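Local coordinates for protein indole-3-acetic acid-amido synthetase GH3.15 (Arabidopsis thaliana, PDB 6E1Q) that catalyses the ATP-dependent conjugation of the auxin precursor indole-3-butyric acid, and of the herbicide 2,4-DB, to glutamine, at residues Met198-Leu203 with Asp248-Ala253; Ser222-Ile227 with Ala306-Leu311; Lys228-His233 with Arg289-Ala294. All coordinates share one frame; numbering follows the deposited sequence.

Contact 1: residues Met198-Leu203 with Asp248-Ala253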
loop_
_atom_site.group_PDB
_atom_site.type_symbol
_atom_site.label_atom_id
_atom_site.label_comp_id
_atom_site.label_asym_id
_atom_site.label_seq_id
_atom_site.Cartn_x
_atom_site.Cartn_y
_atom_site.Cartn_z
ATOM N N MET A 198 -2.462 -19.170 -2.733
ATOM C CA MET A 198 -1.135 -18.778 -3.218
ATOM C C MET A 198 -0.563 -19.838 -4.166
ATOM O O MET A 198 0.087 -19.510 -5.172
ATOM C CB MET A 198 -0.191 -18.550 -2.037
ATOM C CG MET A 198 1.259 -18.292 -2.456
ATOM S SD MET A 198 1.435 -16.665 -3.257
ATOM C CE MET A 198 1.521 -15.613 -1.793
ATOM N N TYR A 199 -0.812 -21.116 -3.866
ATOM C CA TYR A 199 -0.288 -22.187 -4.709
ATOM C C TYR A 199 -0.888 -22.124 -6.114
ATOM O O TYR A 199 -0.165 -22.185 -7.116
ATOM C CB TYR A 199 -0.544 -23.550 -4.040
ATOM C CG TYR A 199 0.073 -24.741 -4.782
ATOM C CD1 TYR A 199 -0.572 -25.318 -5.866
ATOM C CD2 TYR A 199 1.312 -25.264 -4.401
ATOM C CE1 TYR A 199 -0.011 -26.404 -6.549
ATOM C CE2 TYR A 199 1.882 -26.343 -5.077
ATOM C CZ TYR A 199 1.213 -26.906 -6.151
ATOM O OH TYR A 199 1.758 -27.977 -6.834
ATOM N N CYS A 200 -2.211 -21.975 -6.213
ATOM C CA CYS A 200 -2.840 -21.997 -7.535
ATOM C C CYS A 200 -2.467 -20.770 -8.349
ATOM O O CYS A 200 -2.261 -20.857 -9.567
ATOM C CB CYS A 200 -4.357 -22.098 -7.395
ATOM S SG CYS A 200 -4.879 -23.675 -6.661
ATOM N N GLN A 201 -2.400 -19.614 -7.690
ATOM C CA GLN A 201 -2.042 -18.376 -8.370
ATOM C C GLN A 201 -0.616 -18.426 -8.916
ATOM O O GLN A 201 -0.348 -17.944 -10.021
ATOM C CB GLN A 201 -2.253 -17.226 -7.382
ATOM C CG GLN A 201 -1.280 -16.093 -7.396
ATOM C CD GLN A 201 -1.883 -14.860 -6.726
ATOM O OE1 GLN A 201 -2.765 -14.209 -7.281
ATOM N NE2 GLN A 201 -1.443 -14.573 -5.503
ATOM N N LEU A 202 0.314 -19.015 -8.163
ATOM C CA LEU A 202 1.682 -19.141 -8.663
ATOM C C LEU A 202 1.770 -20.203 -9.762
ATOM O O LEU A 202 2.485 -20.029 -10.756
ATOM C CB LEU A 202 2.634 -19.465 -7.502
ATOM C CG LEU A 202 3.150 -18.255 -6.693
ATOM C CD1 LEU A 202 3.860 -18.707 -5.408
ATOM C CD2 LEU A 202 4.110 -17.409 -7.528
ATOM N N LEU A 203 1.049 -21.313 -9.606
ATOM C CA LEU A 203 1.033 -22.315 -10.669
ATOM C C LEU A 203 0.520 -21.712 -11.978
ATOM O O LEU A 203 1.146 -21.875 -13.032
ATOM C CB LEU A 203 0.191 -23.514 -10.235
ATOM C CG LEU A 203 -0.023 -24.631 -11.258
ATOM C CD1 LEU A 203 1.316 -25.197 -11.624
ATOM C CD2 LEU A 203 -0.858 -25.703 -10.604
ATOM N N ASP A 248 -3.184 -33.276 -5.346
ATOM C CA ASP A 248 -4.528 -33.617 -4.893
ATOM C C ASP A 248 -4.894 -33.014 -3.536
ATOM O O ASP A 248 -6.054 -33.129 -3.134
ATOM C CB ASP A 248 -4.724 -35.142 -4.874
ATOM C CG ASP A 248 -3.800 -35.859 -3.899
ATOM O OD1 ASP A 248 -2.870 -35.228 -3.360
ATOM O OD2 ASP A 248 -4.018 -37.076 -3.674
ATOM N N TRP A 249 -3.965 -32.358 -2.834
ATOM C CA TRP A 249 -4.331 -31.647 -1.610
ATOM C C TRP A 249 -5.005 -30.308 -1.880
ATOM O O TRP A 249 -5.428 -29.639 -0.931
ATOM C CB TRP A 249 -3.109 -31.421 -0.712
ATOM C CG TRP A 249 -2.057 -30.482 -1.299
ATOM C CD1 TRP A 249 -0.970 -30.834 -2.059
ATOM C CD2 TRP A 249 -1.993 -29.053 -1.155
ATOM N NE1 TRP A 249 -0.244 -29.715 -2.397
ATOM C CE2 TRP A 249 -0.847 -28.611 -1.850
ATOM C CE3 TRP A 249 -2.797 -28.105 -0.508
ATOM C CZ2 TRP A 249 -0.493 -27.266 -1.924
ATOM C CZ3 TRP A 249 -2.440 -26.778 -0.580
ATOM C CH2 TRP A 249 -1.296 -26.369 -1.280
ATOM N N ILE A 250 -5.103 -29.881 -3.131
ATOM C CA ILE A 250 -5.887 -28.699 -3.463
ATOM C C ILE A 250 -7.326 -29.165 -3.634
ATOM O O ILE A 250 -7.660 -29.853 -4.604
ATOM C CB ILE A 250 -5.345 -27.999 -4.710
ATOM C CG1 ILE A 250 -3.995 -27.384 -4.353
ATOM C CG2 ILE A 250 -6.277 -26.865 -5.190
ATOM C CD1 ILE A 250 -3.034 -27.505 -5.444
ATOM N N THR A 251 -8.162 -28.843 -2.648
ATOM C CA THR A 251 -9.566 -29.229 -2.627
ATOM C C THR A 251 -10.498 -28.072 -2.947
ATOM O O THR A 251 -11.690 -28.300 -3.171
ATOM C CB THR A 251 -9.935 -29.796 -1.253
ATOM O OG1 THR A 251 -9.496 -28.885 -0.235
ATOM C CG2 THR A 251 -9.259 -31.139 -1.035
ATOM N N ASP A 252 -9.983 -26.846 -2.964
ATOM C CA ASP A 252 -10.817 -25.682 -3.226
ATOM C C ASP A 252 -11.442 -25.758 -4.611
ATOM O O ASP A 252 -10.737 -25.880 -5.618
ATOM C CB ASP A 252 -9.993 -24.409 -3.109
ATOM C CG ASP A 252 -10.778 -23.198 -3.524
ATOM O OD1 ASP A 252 -11.518 -22.649 -2.680
ATOM O OD2 ASP A 252 -10.695 -22.836 -4.713
ATOM N N ALA A 253 -12.772 -25.629 -4.660
ATOM C CA ALA A 253 -13.503 -25.899 -5.896
ATOM C C ALA A 253 -13.176 -24.897 -7.003
ATOM O O ALA A 253 -13.164 -25.267 -8.181
ATOM C CB ALA A 253 -15.005 -25.927 -5.619
#
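Trp-249 points the edge of its indole at the ring face of Tyr-199 in a T-shaped aromatic pair, pinning the loop that leads into helix 253-258 against helix 194-207 of the GH3 N-terminal domain, which belongs to the adenylating ANL superfamily. The six-membered ring of Trp-249 and the ring of Tyr-199 stand with their planes at 71° and their centroids 5.2 Å apart. CZ2 is the leading indole atom: it sits above the phenol plane, off centre toward the rim, and lies 3.7 Å from Tyr-199 CD2, while CH2 next to it faces Tyr-199 CB and CG. Tyr-199 holds CG anti to its backbone N (chi1 -175°), which carries the ring out from the helix toward the loop.

Apolar packing of an aliphatic side chain on the phenol adds a second group of contacts. Ile-250 lies across Tyr-199 at about a right angle, and its CD1 meets the CD1-CE1 side of the phenol, 3.3 Å from Tyr-199 CD1, a tight approach.

The polar ends of both aromatic side chains are tied to helix 220-243. Tyr-199 OH hydrogen-bonds Asn-240 and Trp-249 NE1 hydrogen-bonds Glu-236, which should limit turning of either ring. With an alanine in place of Tyr-199, the edge of Trp-249 and the CD1 methyl of Ile-250 would probably face a gap, and Asn-240 would lose its phenol partner.

Sulfur makes the last group of contacts. Cys-200 forms a disulfide with Cys-255, a covalent staple between helix 194-207 and helix 253-258, whose N-cap is Asp-252. The same sulfur, Cys-200 SG, rests 3.8 Å from the branch methyl CG2 of Ile-250.

Contact 2: residues Ser222-Ile227 with Ala306-Leu311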
loop_
_atom_site.group_PDB
_atom_site.type_symbol
_atom_site.label_atom_id
_atom_site.label_comp_id
_atom_site.label_asym_id
_atom_site.label_seq_id
_atom_site.Cartn_x
_atom_site.Cartn_y
_atom_site.Cartn_z
ATOM N N SER A 222 4.528 -7.253 -0.399
ATOM C CA SER A 222 3.675 -8.351 -0.851
ATOM C C SER A 222 4.459 -9.365 -1.658
ATOM O O SER A 222 4.168 -10.564 -1.595
ATOM C CB SER A 222 2.498 -7.829 -1.693
ATOM O OG SER A 222 1.887 -6.702 -1.088
ATOM N N PHE A 223 5.444 -8.904 -2.430
ATOM C CA PHE A 223 6.233 -9.800 -3.266
ATOM C C PHE A 223 7.100 -10.744 -2.447
ATOM O O PHE A 223 7.339 -11.882 -2.873
ATOM C CB PHE A 223 7.103 -8.990 -4.219
ATOM C CG PHE A 223 6.336 -8.384 -5.340
ATOM C CD1 PHE A 223 5.911 -9.167 -6.394
ATOM C CD2 PHE A 223 5.997 -7.041 -5.322
ATOM C CE1 PHE A 223 5.192 -8.625 -7.422
ATOM C CE2 PHE A 223 5.272 -6.477 -6.369
ATOM C CZ PHE A 223 4.865 -7.272 -7.415
ATOM N N LEU A 224 7.547 -10.314 -1.266
ATOM C CA LEU A 224 8.402 -11.164 -0.442
ATOM C C LEU A 224 7.660 -12.397 0.039
ATOM O O LEU A 224 8.249 -13.473 0.170
ATOM C CB LEU A 224 8.932 -10.378 0.754
ATOM C CG LEU A 224 9.406 -8.989 0.376
ATOM C CD1 LEU A 224 9.843 -8.209 1.623
ATOM C CD2 LEU A 224 10.512 -9.101 -0.651
ATOM N N LYS A 225 6.370 -12.249 0.344
ATOM C CA LYS A 225 5.551 -13.392 0.719
ATOM C C LYS A 225 5.382 -14.359 -0.458
ATOM O O LYS A 225 5.422 -15.575 -0.278
ATOM C CB LYS A 225 4.208 -12.877 1.239
ATOM C CG LYS A 225 3.283 -13.916 1.787
ATOM C CD LYS A 225 3.804 -14.493 3.077
ATOM C CE LYS A 225 2.842 -15.505 3.663
ATOM N NZ LYS A 225 3.387 -16.147 4.903
ATOM N N VAL A 226 5.245 -13.834 -1.674
ATOM C CA VAL A 226 5.179 -14.681 -2.858
ATOM C C VAL A 226 6.489 -15.437 -3.049
ATOM O O VAL A 226 6.501 -16.643 -3.319
ATOM C CB VAL A 226 4.836 -13.826 -4.095
ATOM C CG1 VAL A 226 4.952 -14.656 -5.349
ATOM C CG2 VAL A 226 3.399 -13.280 -3.985
ATOM N N ILE A 227 7.612 -14.743 -2.896
ATOM C CA ILE A 227 8.914 -15.367 -3.105
ATOM C C ILE A 227 9.179 -16.425 -2.038
ATOM O O ILE A 227 9.714 -17.504 -2.326
ATOM C CB ILE A 227 10.000 -14.278 -3.118
ATOM C CG1 ILE A 227 9.831 -13.402 -4.355
ATOM C CG2 ILE A 227 11.401 -14.901 -3.028
ATOM C CD1 ILE A 227 10.817 -12.285 -4.457
ATOM N N ALA A 306 8.930 1.884 1.387
ATOM C CA ALA A 306 10.255 2.223 0.864
ATOM C C ALA A 306 11.349 1.367 1.480
ATOM O O ALA A 306 12.412 1.201 0.869
ATOM C CB ALA A 306 10.567 3.708 1.098
ATOM N N GLN A 307 11.103 0.809 2.671
ATOM C CA GLN A 307 12.105 0.003 3.356
ATOM C C GLN A 307 12.474 -1.253 2.573
ATOM O O GLN A 307 13.596 -1.748 2.705
ATOM C CB GLN A 307 11.593 -0.400 4.740
ATOM C CG GLN A 307 11.435 0.773 5.716
ATOM C CD GLN A 307 12.772 1.411 6.114
ATOM O OE1 GLN A 307 13.777 0.715 6.340
ATOM N NE2 GLN A 307 12.782 2.738 6.212
ATOM N N TYR A 308 11.547 -1.792 1.783
ATOM C CA TYR A 308 11.746 -3.053 1.086
ATOM C C TYR A 308 12.367 -2.877 -0.290
ATOM O O TYR A 308 12.614 -3.874 -0.977
ATOM C CB TYR A 308 10.414 -3.790 0.959
ATOM C CG TYR A 308 9.743 -3.976 2.308
ATOM C CD1 TYR A 308 10.135 -4.996 3.168
ATOM C CD2 TYR A 308 8.738 -3.093 2.741
ATOM C CE1 TYR A 308 9.532 -5.143 4.429
ATOM C CE2 TYR A 308 8.118 -3.234 3.990
ATOM C CZ TYR A 308 8.520 -4.251 4.830
ATOM O OH TYR A 308 7.914 -4.380 6.065
ATOM N N ILE A 309 12.622 -1.642 -0.701
ATOM C CA ILE A 309 13.137 -1.415 -2.049
ATOM C C ILE A 309 14.469 -2.142 -2.285
ATOM O O ILE A 309 14.572 -2.841 -3.304
ATOM C CB ILE A 309 13.224 0.103 -2.331
ATOM C CG1 ILE A 309 11.831 0.697 -2.508
ATOM C CG2 ILE A 309 14.066 0.380 -3.569
ATOM C CD1 ILE A 309 11.870 2.233 -2.571
ATOM N N PRO A 310 15.470 -2.033 -1.413
ATOM C CA PRO A 310 16.730 -2.747 -1.704
ATOM C C PRO A 310 16.547 -4.242 -1.878
ATOM O O PRO A 310 17.142 -4.836 -2.784
ATOM C CB PRO A 310 17.613 -2.410 -0.488
ATOM C CG PRO A 310 17.112 -1.083 -0.023
ATOM C CD PRO A 310 15.611 -1.140 -0.243
ATOM N N LEU A 311 15.721 -4.870 -1.046
ATOM C CA LEU A 311 15.535 -6.309 -1.168
ATOM C C LEU A 311 14.735 -6.664 -2.420
ATOM O O LEU A 311 15.064 -7.630 -3.123
ATOM C CB LEU A 311 14.854 -6.853 0.082
ATOM C CG LEU A 311 14.666 -8.368 0.055
ATOM C CD1 LEU A 311 16.002 -9.098 -0.069
ATOM C CD2 LEU A 311 13.900 -8.809 1.295
#
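Leu-224 reaches out from helix 220-243 and sets its forked tip against Tyr-308 and Leu-311, where the chain turns from a short 3-10 segment into helix 309-316. This is apolar packing between two helical elements of the GH3 N-terminal domain, with no hydrogen bond across it. A chi1 of -44° swings CG of Leu-224 away from its carbonyl carbon, and both methyls are presented to the facing segment. CD1 goes to the aromatic side: Leu-224 slants across Tyr-308, and the methyl comes within 3.6 Å of Tyr-308 CD1, with CE1 farther off. The phenol thus meets the leucine through the part of the ring near its own backbone, while its OH points on to weak hydrogen bonds with Asp-464 and Thr-557.

Leu-311, nearly one helical turn after Tyr-308, supplies the other partner, bringing its CD2 branch up to the leucine fork. The two leucines meet at a slant as well. Met-461 and Met-463 of strand 461-470 also touch Leu-311. The CD2 methyl of Leu-311 is shared by both arms of Leu-224, 3.9 Å from Leu-224 CD2 and 4.1 Å from Leu-224 CD1.

Contact 3: residues Lys228-His233 with Arg289-Ala294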
loop_
_atom_site.group_PDB
_atom_site.type_symbol
_atom_site.label_atom_id
_atom_site.label_comp_id
_atom_site.label_asym_id
_atom_site.label_seq_id
_atom_site.Cartn_x
_atom_site.Cartn_y
_atom_site.Cartn_z
ATOM N N LYS A 228 8.805 -16.133 -0.790
ATOM C CA LYS A 228 8.955 -17.122 0.265
ATOM C C LYS A 228 8.179 -18.397 -0.062
ATOM O O LYS A 228 8.697 -19.506 0.113
ATOM C CB LYS A 228 8.500 -16.538 1.601
ATOM C CG LYS A 228 8.953 -17.353 2.819
ATOM C CD LYS A 228 7.796 -18.108 3.488
ATOM C CE LYS A 228 8.197 -18.680 4.854
ATOM N NZ LYS A 228 8.817 -20.040 4.786
ATOM N N PHE A 229 6.939 -18.263 -0.543
ATOM C CA PHE A 229 6.180 -19.443 -0.946
ATOM C C PHE A 229 6.890 -20.201 -2.071
ATOM O O PHE A 229 6.973 -21.435 -2.049
ATOM C CB PHE A 229 4.767 -19.031 -1.365
ATOM C CG PHE A 229 3.795 -20.167 -1.404
ATOM C CD1 PHE A 229 3.660 -20.940 -2.549
ATOM C CD2 PHE A 229 3.021 -20.475 -0.294
ATOM C CE1 PHE A 229 2.770 -21.990 -2.601
ATOM C CE2 PHE A 229 2.118 -21.538 -0.330
ATOM C CZ PHE A 229 1.990 -22.291 -1.488
ATOM N N LEU A 230 7.422 -19.479 -3.058
ATOM C CA LEU A 230 8.138 -20.139 -4.148
ATOM C C LEU A 230 9.344 -20.914 -3.636
ATOM O O LEU A 230 9.598 -22.044 -4.079
ATOM C CB LEU A 230 8.594 -19.110 -5.177
ATOM C CG LEU A 230 7.633 -18.730 -6.284
ATOM C CD1 LEU A 230 8.207 -17.530 -7.037
ATOM C CD2 LEU A 230 7.365 -19.918 -7.209
ATOM N N GLU A 231 10.116 -20.309 -2.722
ATOM C CA GLU A 231 11.280 -20.987 -2.164
ATOM C C GLU A 231 10.895 -22.331 -1.561
ATOM O O GLU A 231 11.646 -23.305 -1.673
ATOM C CB GLU A 231 11.960 -20.111 -1.098
ATOM C CG GLU A 231 12.766 -18.944 -1.649
ATOM C CD GLU A 231 13.209 -17.954 -0.558
ATOM O OE1 GLU A 231 12.594 -17.929 0.528
ATOM O OE2 GLU A 231 14.162 -17.188 -0.792
ATOM N N ASP A 232 9.730 -22.404 -0.916
ATOM C CA ASP A 232 9.342 -23.624 -0.221
ATOM C C ASP A 232 8.713 -24.657 -1.142
ATOM O O ASP A 232 8.783 -25.854 -0.844
ATOM C CB ASP A 232 8.353 -23.307 0.893
ATOM C CG ASP A 232 9.013 -22.632 2.083
ATOM O OD1 ASP A 232 10.256 -22.711 2.212
ATOM O OD2 ASP A 232 8.274 -22.009 2.874
ATOM N N HIS A 233 8.085 -24.234 -2.245
ATOM C CA HIS A 233 7.195 -25.127 -2.981
ATOM C C HIS A 233 7.480 -25.241 -4.468
ATOM O O HIS A 233 6.741 -25.947 -5.165
ATOM C CB HIS A 233 5.733 -24.696 -2.777
ATOM C CG HIS A 233 5.330 -24.665 -1.333
ATOM N ND1 HIS A 233 5.243 -25.808 -0.563
ATOM C CD2 HIS A 233 5.023 -23.633 -0.511
ATOM C CE1 HIS A 233 4.885 -25.483 0.667
ATOM N NE2 HIS A 233 4.747 -24.169 0.727
ATOM N N ARG A 289 14.033 -13.821 -13.811
ATOM C CA ARG A 289 14.341 -15.120 -14.397
ATOM C C ARG A 289 13.084 -15.968 -14.547
ATOM O O ARG A 289 12.948 -16.707 -15.524
ATOM C CB ARG A 289 15.410 -15.833 -13.564
ATOM C CG ARG A 289 16.711 -15.061 -13.596
ATOM C CD ARG A 289 17.870 -15.817 -13.023
ATOM N NE ARG A 289 17.891 -15.791 -11.565
ATOM C CZ ARG A 289 17.626 -16.848 -10.802
ATOM N NH1 ARG A 289 17.300 -18.012 -11.364
ATOM N NH2 ARG A 289 17.690 -16.744 -9.478
ATOM N N LEU A 290 12.143 -15.852 -13.605
ATOM C CA LEU A 290 10.895 -16.597 -13.716
ATOM C C LEU A 290 9.944 -15.965 -14.731
ATOM O O LEU A 290 9.227 -16.680 -15.444
ATOM C CB LEU A 290 10.228 -16.690 -12.348
ATOM C CG LEU A 290 10.946 -17.607 -11.352
ATOM C CD1 LEU A 290 10.150 -17.725 -10.075
ATOM C CD2 LEU A 290 11.159 -18.997 -11.952
ATOM N N TRP A 291 9.931 -14.631 -14.825
ATOM C CA TRP A 291 9.082 -13.919 -15.773
ATOM C C TRP A 291 9.975 -13.044 -16.653
ATOM O O TRP A 291 10.015 -11.814 -16.502
ATOM C CB TRP A 291 7.985 -13.159 -15.024
ATOM C CG TRP A 291 7.023 -14.137 -14.398
ATOM C CD1 TRP A 291 6.051 -14.858 -15.057
ATOM C CD2 TRP A 291 6.974 -14.564 -13.028
ATOM N NE1 TRP A 291 5.402 -15.685 -14.180
ATOM C CE2 TRP A 291 5.946 -15.530 -12.929
ATOM C CE3 TRP A 291 7.696 -14.227 -11.874
ATOM C CZ2 TRP A 291 5.613 -16.154 -11.716
ATOM C CZ3 TRP A 291 7.368 -14.848 -10.672
ATOM C CH2 TRP A 291 6.339 -15.806 -10.601
ATOM N N PRO A 292 10.700 -13.656 -17.598
ATOM C CA PRO A 292 11.714 -12.915 -18.372
ATOM C C PRO A 292 11.140 -11.935 -19.382
ATOM O O PRO A 292 11.890 -11.088 -19.890
ATOM C CB PRO A 292 12.502 -14.032 -19.068
ATOM C CG PRO A 292 11.500 -15.135 -19.219
ATOM C CD PRO A 292 10.681 -15.090 -17.946
ATOM N N LYS A 293 9.846 -11.999 -19.680
ATOM C CA LYS A 293 9.224 -10.986 -20.519
ATOM C C LYS A 293 8.537 -9.883 -19.721
ATOM O O LYS A 293 7.955 -8.973 -20.324
ATOM C CB LYS A 293 8.240 -11.645 -21.482
ATOM C CG LYS A 293 8.951 -12.517 -22.506
ATOM C CD LYS A 293 7.982 -13.381 -23.287
ATOM C CE LYS A 293 8.601 -13.887 -24.583
ATOM N NZ LYS A 293 7.553 -14.005 -25.631
ATOM N N ALA A 294 8.597 -9.918 -18.391
ATOM C CA ALA A 294 7.995 -8.836 -17.622
ATOM C C ALA A 294 8.781 -7.551 -17.844
ATOM O O ALA A 294 10.008 -7.566 -17.984
ATOM C CB ALA A 294 7.938 -9.170 -16.123
#
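Leu-230 and Leu-290 make a small, buried, purely apolar contact, in which the middle of the long helix 220-243 touches the C-terminal end of the short helix 286-290 in the GH3 N-terminal domain. The two side chains reach for each other tip to tip and join through single methyls, Leu-230 CD1 lying 3.6 Å from Leu-290 CD1. In Leu-290 the first torsion (chi1 -71°) turns the side chain back from the carbonyl, and from there its CD1 branch extends toward the long helix. The backbones stay well apart, with the CA atoms of Leu-230 and Leu-290 separated by 10.6 Å, which is why only side-chain ends meet.

Trp-291, the first residue to leave helical geometry, adds a looser touch. The far corner of its indole, CH2, is 4.4 Å from Leu-230 CD1, and CB of Leu-290 lies over one face of the same indole, offset toward the rim. A type I beta turn running from Trp-291 to Ala-294 then leads the chain away, closed by a backbone bond from Ala-294 N to Trp-291 O.

Trp-291 NE1 hydrogen-bonds Gly-205 O of helix 194-207, and its ring packs on Val-212 and Leu-215 of strand 212-217. Leu-290 is backed by Ile-274 and Cys-278 of helix 268-278, while Leu-230 also rests on Leu-202 of helix 194-207.

All three contacts are buried and lie in the GH3 N-terminal domain, but the centre of contact 2 lies about 12 Å from the centre of the chain, those of contacts 3 and 1 about 22 and 26 Å. Contacts 2 and 3 use successive turns of helix 220-243; contact 1 uses helix 194-207, which packs on that helix through Leu-202 with Val-226 and Met-198 with Phe-229. Their chemistry differs: contact 1, farthest out, is built on an aromatic pair and flanked by the Cys-200 to Cys-255 disulfide, which reaches just past its second segment, whereas contacts 2 and 3 depend on leucine methyls, joined by an aromatic ring in each. Contact 2 also borders strand 461-470 of the C-terminal family region.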